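PDB 4MYK: formiminoglutamase from Trypanosoma cruzi, which probably hydrolyses N-formimino-L-glutamate to L-glutamate and formamide, using an arginase-like centre of two manganese ions. Local coordinates for residues 146-151 and 236-241; 206-211 and 252-257. The protein carries 1 engineered substitution. All blocks are in the same frame, centred on the assembly; numbering follows the deposited sequence.

Interaction 1 of 2, residues 146-151 and 236-241. With MN (manganese (II) ion), chain C.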
loop_
_atom_site.group_PDB
_atom_site.type_symbol
_atom_site.label_atom_id
_atom_site.label_comp_id
_atom_site.label_asym_id
_atom_site.label_seq_id
_atom_site.Cartn_x
_atom_site.Cartn_y
_atom_site.Cartn_z
ATOM N N ASP A 146 18.464 -4.100 0.698
ATOM C CA ASP A 146 18.369 -3.350 1.930
ATOM C C ASP A 146 18.147 -1.893 1.592
ATOM O O ASP A 146 18.836 -1.348 0.733
ATOM C CB ASP A 146 19.673 -3.520 2.701
ATOM C CG ASP A 146 19.558 -3.110 4.133
ATOM O OD1 ASP A 146 18.535 -2.497 4.503
ATOM O OD2 ASP A 146 20.498 -3.411 4.888
ATOM N N SER A 147 17.172 -1.268 2.255
ATOM C CA SER A 147 16.915 0.161 2.070
ATOM C C SER A 147 18.027 0.956 2.736
ATOM O O SER A 147 18.186 2.151 2.506
ATOM C CB SER A 147 15.547 0.564 2.632
ATOM O OG SER A 147 15.459 0.358 4.029
ATOM N N HIS A 148 18.792 0.258 3.567
ATOM C CA HIS A 148 19.889 0.850 4.314
ATOM C C HIS A 148 21.230 0.434 3.715
ATOM O O HIS A 148 21.386 -0.656 3.156
ATOM C CB HIS A 148 19.826 0.464 5.803
ATOM C CG HIS A 148 18.542 0.847 6.474
ATOM N ND1 HIS A 148 17.577 -0.074 6.814
ATOM C CD2 HIS A 148 18.058 2.054 6.853
ATOM C CE1 HIS A 148 16.554 0.546 7.376
ATOM N NE2 HIS A 148 16.819 1.840 7.408
ATOM N N LEU A 149 22.186 1.344 3.824
ATOM C CA LEU A 149 23.561 1.094 3.460
ATOM C C LEU A 149 24.377 1.574 4.654
ATOM O O LEU A 149 24.807 2.726 4.710
ATOM C CB LEU A 149 23.891 1.844 2.166
ATOM C CG LEU A 149 25.282 2.379 1.838
ATOM C CD1 LEU A 149 26.401 1.461 2.330
ATOM C CD2 LEU A 149 25.371 2.627 0.333
ATOM N N ASP A 150 24.543 0.680 5.628
ATOM C CA ASP A 150 25.168 1.000 6.910
ATOM C C ASP A 150 26.460 0.210 7.081
ATOM O O ASP A 150 26.442 -1.008 7.283
ATOM C CB ASP A 150 24.199 0.697 8.054
ATOM C CG ASP A 150 24.736 1.115 9.401
ATOM O OD1 ASP A 150 25.942 1.412 9.501
ATOM O OD2 ASP A 150 23.949 1.138 10.366
ATOM N N VAL A 151 27.591 0.898 6.995
ATOM C CA VAL A 151 28.849 0.182 6.946
ATOM C C VAL A 151 29.946 0.866 7.758
ATOM O O VAL A 151 31.082 0.961 7.313
ATOM C CB VAL A 151 29.287 -0.050 5.478
ATOM C CG1 VAL A 151 30.377 -1.087 5.406
ATOM C CG2 VAL A 151 28.101 -0.513 4.644
ATOM N N ASP A 236 17.241 -8.121 3.369
ATOM C CA ASP A 236 16.675 -7.358 4.481
ATOM C C ASP A 236 15.258 -6.971 4.096
ATOM O O ASP A 236 15.060 -6.289 3.101
ATOM C CB ASP A 236 17.506 -6.107 4.762
ATOM C CG ASP A 236 16.982 -5.298 5.950
ATOM O OD1 ASP A 236 15.785 -5.385 6.294
ATOM O OD2 ASP A 236 17.786 -4.570 6.551
ATOM N N VAL A 237 14.271 -7.416 4.869
ATOM C CA VAL A 237 12.882 -7.188 4.480
ATOM C C VAL A 237 12.383 -5.744 4.715
ATOM O O VAL A 237 11.290 -5.376 4.260
ATOM C CB VAL A 237 11.918 -8.251 5.076
ATOM C CG1 VAL A 237 12.254 -9.624 4.531
ATOM C CG2 VAL A 237 11.969 -8.249 6.592
ATOM N N ASP A 238 13.190 -4.926 5.400
ATOM C CA ASP A 238 12.855 -3.511 5.555
ATOM C C ASP A 238 13.204 -2.722 4.286
ATOM O O ASP A 238 13.147 -1.486 4.264
ATOM C CB ASP A 238 13.472 -2.906 6.825
ATOM C CG ASP A 238 14.961 -2.619 6.699
ATOM O OD1 ASP A 238 15.482 -2.538 5.561
ATOM O OD2 ASP A 238 15.614 -2.455 7.757
ATOM N N SER A 239 13.557 -3.457 3.230
ATOM C CA SER A 239 13.728 -2.893 1.893
ATOM C C SER A 239 12.392 -2.830 1.139
ATOM O O SER A 239 12.308 -2.282 0.039
ATOM C CB SER A 239 14.719 -3.734 1.104
ATOM O OG SER A 239 14.197 -5.025 0.903
ATOM N N LEU A 240 11.354 -3.431 1.715
ATOM C CA LEU A 240 10.004 -3.334 1.163
ATOM C C LEU A 240 9.284 -2.166 1.817
ATOM O O LEU A 240 9.542 -1.831 2.971
ATOM C CB LEU A 240 9.200 -4.607 1.434
ATOM C CG LEU A 240 9.438 -5.910 0.666
ATOM C CD1 LEU A 240 10.805 -6.511 0.962
ATOM C CD2 LEU A 240 8.320 -6.880 1.026
ATOM N N LYS A 241 8.367 -1.560 1.081
ATOM C CA LYS A 241 7.542 -0.491 1.622
ATOM C C LYS A 241 6.687 -1.015 2.781
ATOM O O LYS A 241 6.125 -2.107 2.718
ATOM C CB LYS A 241 6.651 0.078 0.527
ATOM C CG LYS A 241 5.794 -0.969 -0.123
ATOM C CD LYS A 241 5.585 -0.657 -1.582
ATOM C CE LYS A 241 4.555 0.426 -1.768
ATOM N NZ LYS A 241 4.410 0.721 -3.217
HETATM MN MN MN C . 17.594 -2.322 6.459
HETATM O O HOH W 1 19.326 -2.277 8.123
#
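The binuclear manganese centre of the arginase fold is built where D146 and H148 face D236 and D238 across one manganese ion. D146 OD1 binds it at 2.2 Å and D236 OD2 at 2.3 Å; H148 contributes ND1 of its ring. D238 grips the ion with both oxygens, OD1 at 2.3 Å and OD2 at 2.4 Å, and a water completes six donor atoms. Shared binding to the cation probably lets the carboxylate oxygens lie so close: D146 OD1 and D236 OD2 are 3.0 Å apart without a hydrogen bond, their carboxylate planes turned 47° to each other. D238 OD2 lies at the edge of the H148 ring, whose plane is 78° from the D238 carboxylate.

Two Asx turns fix the carboxylates: H148 N donates to D146 OD1, the metal-binding oxygen itself, from above the carboxylate plane, while D238 N donates to D236 OD1 at 2.8 Å, the oxygen that does not bind this ion. S147 suits its place: its small hydroxyl OG, set between its backbone N and carbonyl carbon (chi1 63°), turns to donate to D238 O at 3.0 Å, tying the two loops together, and lies above one face of the H148 ring, near its rim. D146 and D236 also serve the second manganese, which N122 helps bind. D150, a manganese ligand in another structure of this protein, instead forms a salt bridge with R152 here.

Both segments leave the C-terminal ends of neighbouring parallel strands, 141-145 and 231-236; L149 packs on helix 192-200, while V237 and L240 lie against helix 290-306.

Interaction 2 of 2, residues 206-211 and 252-257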
loop_
_atom_site.group_PDB
_atom_site.type_symbol
_atom_site.label_atom_id
_atom_site.label_comp_id
_atom_site.label_asym_id
_atom_site.label_seq_id
_atom_site.Cartn_x
_atom_site.Cartn_y
_atom_site.Cartn_z
ATOM N N MET A 206 22.957 0.118 -6.230
ATOM C CA MET A 206 21.776 0.050 -7.078
ATOM C C MET A 206 20.550 0.641 -6.379
ATOM O O MET A 206 19.734 -0.090 -5.810
ATOM C CB MET A 206 21.519 -1.392 -7.495
ATOM C CG MET A 206 22.504 -1.865 -8.547
ATOM S SD MET A 206 22.090 -3.437 -9.302
ATOM C CE MET A 206 23.327 -3.464 -10.582
ATOM N N TRP A 207 20.443 1.972 -6.426
ATOM C CA TRP A 207 19.422 2.720 -5.689
ATOM C C TRP A 207 18.031 2.250 -6.047
ATOM O O TRP A 207 17.794 1.813 -7.169
ATOM C CB TRP A 207 19.525 4.219 -5.979
ATOM C CG TRP A 207 20.840 4.826 -5.624
ATOM C CD1 TRP A 207 21.808 5.230 -6.487
ATOM C CD2 TRP A 207 21.343 5.092 -4.302
ATOM N NE1 TRP A 207 22.879 5.737 -5.792
ATOM C CE2 TRP A 207 22.616 5.663 -4.449
ATOM C CE3 TRP A 207 20.836 4.900 -3.008
ATOM C CZ2 TRP A 207 23.393 6.048 -3.354
ATOM C CZ3 TRP A 207 21.612 5.286 -1.922
ATOM C CH2 TRP A 207 22.871 5.852 -2.103
ATOM N N LEU A 208 17.118 2.336 -5.084
ATOM C CA LEU A 208 15.722 1.958 -5.305
ATOM C C LEU A 208 15.181 2.505 -6.640
ATOM O O LEU A 208 14.645 1.756 -7.456
ATOM C CB LEU A 208 14.859 2.433 -4.127
ATOM C CG LEU A 208 13.360 2.128 -4.165
ATOM C CD1 LEU A 208 13.106 0.634 -4.270
ATOM C CD2 LEU A 208 12.659 2.713 -2.960
ATOM N N SER A 209 15.357 3.808 -6.857
ATOM C CA SER A 209 14.852 4.481 -8.045
ATOM C C SER A 209 15.289 3.801 -9.348
ATOM O O SER A 209 14.533 3.742 -10.313
ATOM C CB SER A 209 15.244 5.968 -8.037
ATOM O OG SER A 209 16.646 6.140 -7.979
ATOM N N GLU A 210 16.501 3.268 -9.367
ATOM C CA GLU A 210 17.004 2.604 -10.563
ATOM C C GLU A 210 16.483 1.167 -10.689
ATOM O O GLU A 210 16.162 0.711 -11.794
ATOM C CB GLU A 210 18.533 2.682 -10.618
ATOM C CG GLU A 210 19.261 1.408 -10.287
ATOM C CD GLU A 210 20.771 1.564 -10.436
ATOM O OE1 GLU A 210 21.338 2.533 -9.858
ATOM O OE2 GLU A 210 21.381 0.718 -11.136
ATOM N N VAL A 211 16.374 0.464 -9.563
ATOM C CA VAL A 211 15.720 -0.851 -9.552
ATOM C C VAL A 211 14.297 -0.719 -10.117
ATOM O O VAL A 211 13.855 -1.503 -10.957
ATOM C CB VAL A 211 15.651 -1.447 -8.120
ATOM C CG1 VAL A 211 14.789 -2.701 -8.087
ATOM C CG2 VAL A 211 17.043 -1.739 -7.583
ATOM N N ALA A 252 9.895 1.008 6.273
ATOM C CA ALA A 252 10.251 1.841 5.133
ATOM C C ALA A 252 9.043 2.598 4.609
ATOM O O ALA A 252 7.968 2.015 4.437
ATOM C CB ALA A 252 10.859 0.989 4.024
ATOM N N ALA A 253 9.226 3.893 4.349
ATOM C CA ALA A 253 8.170 4.691 3.744
ATOM C C ALA A 253 7.975 4.299 2.282
ATOM O O ALA A 253 6.850 4.030 1.851
ATOM C CB ALA A 253 8.463 6.172 3.879
ATOM N N VAL A 254 9.071 4.282 1.528
ATOM C CA VAL A 254 9.064 3.747 0.168
ATOM C C VAL A 254 9.948 2.502 0.112
ATOM O O VAL A 254 10.696 2.215 1.056
ATOM C CB VAL A 254 9.545 4.771 -0.889
ATOM C CG1 VAL A 254 8.525 5.868 -1.084
ATOM C CG2 VAL A 254 10.891 5.356 -0.502
ATOM N N GLY A 255 9.857 1.775 -1.001
ATOM C CA GLY A 255 10.632 0.565 -1.182
ATOM C C GLY A 255 9.926 -0.482 -2.022
ATOM O O GLY A 255 8.903 -0.220 -2.654
ATOM N N LEU A 256 10.486 -1.683 -2.022
ATOM C CA LEU A 256 10.020 -2.751 -2.885
ATOM C C LEU A 256 8.606 -3.168 -2.522
ATOM O O LEU A 256 8.244 -3.198 -1.354
ATOM C CB LEU A 256 10.969 -3.953 -2.793
ATOM C CG LEU A 256 12.420 -3.745 -3.254
ATOM C CD1 LEU A 256 13.245 -4.949 -2.896
ATOM C CD2 LEU A 256 12.509 -3.441 -4.763
ATOM N N SER A 257 7.803 -3.498 -3.520
ATOM C CA SER A 257 6.489 -4.032 -3.221
ATOM C C SER A 257 6.612 -5.527 -2.917
ATOM O O SER A 257 7.630 -6.158 -3.211
ATOM C CB SER A 257 5.526 -3.793 -4.381
ATOM O OG SER A 257 5.899 -4.549 -5.516
#
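L208 meets the backbone of G255 through its branched end: CD2 lies 3.4 Å from G255 CA, tighter than ordinary van der Waals contact, with CD1 also close to that CA. The same CD2 touches V254 CG2 at 4.0 Å, while CD1 turns to L256 CD2 at 4.1 Å, and the two methyls thus spread along the opposing chain. V211, one helical turn further on, brings CG1 to L256 CD2 as well, the two side chains crossing at about a right angle. L208 reaches across because its CG stands opposite the backbone N (chi1 -180°), extending the chain away from the helix. G255 suits the spot: at its backbone angles a side chain would collide with V254 O.

Behind these contacts, W207 takes the N-cap position of helix 208-214, and its O accepts from both E210 N and V211 N. V254 O is hydrogen-bonded to Q186, on which L208 also packs, and S257 caps helix 258-270. Outside lies the second subunit, whose Q259 packs on V254 and whose E73 is hydrogen-bonded to S209 OG.

With no hydrogen bond crossing it, the contact rests on apolar burial, methyl against methyl or backbone, and so on shape rather than bond direction.

The two contacts share the loop between strand 231-236 and helix 258-270: its beginning, 236-241, supplies ligands in interaction 1, and its end, 252-257, packs in interaction 2. These run side by side, joined by probable hydrogen bonds, L256 N to S239 O (2.8 Å) and K241 N to L256 O (2.9 Å). Both are largely buried, yet differ in chemistry. Interaction 1, at the C-terminal ends of two inner sheet strands, gathers three aspartates and a histidine, the metal probably offsetting the negative charge; interaction 2, beside strand 204-207, outermost within the chain, and near the second subunit, is apolar. L256 connects the two, by its backbone to one and its side chain to the other.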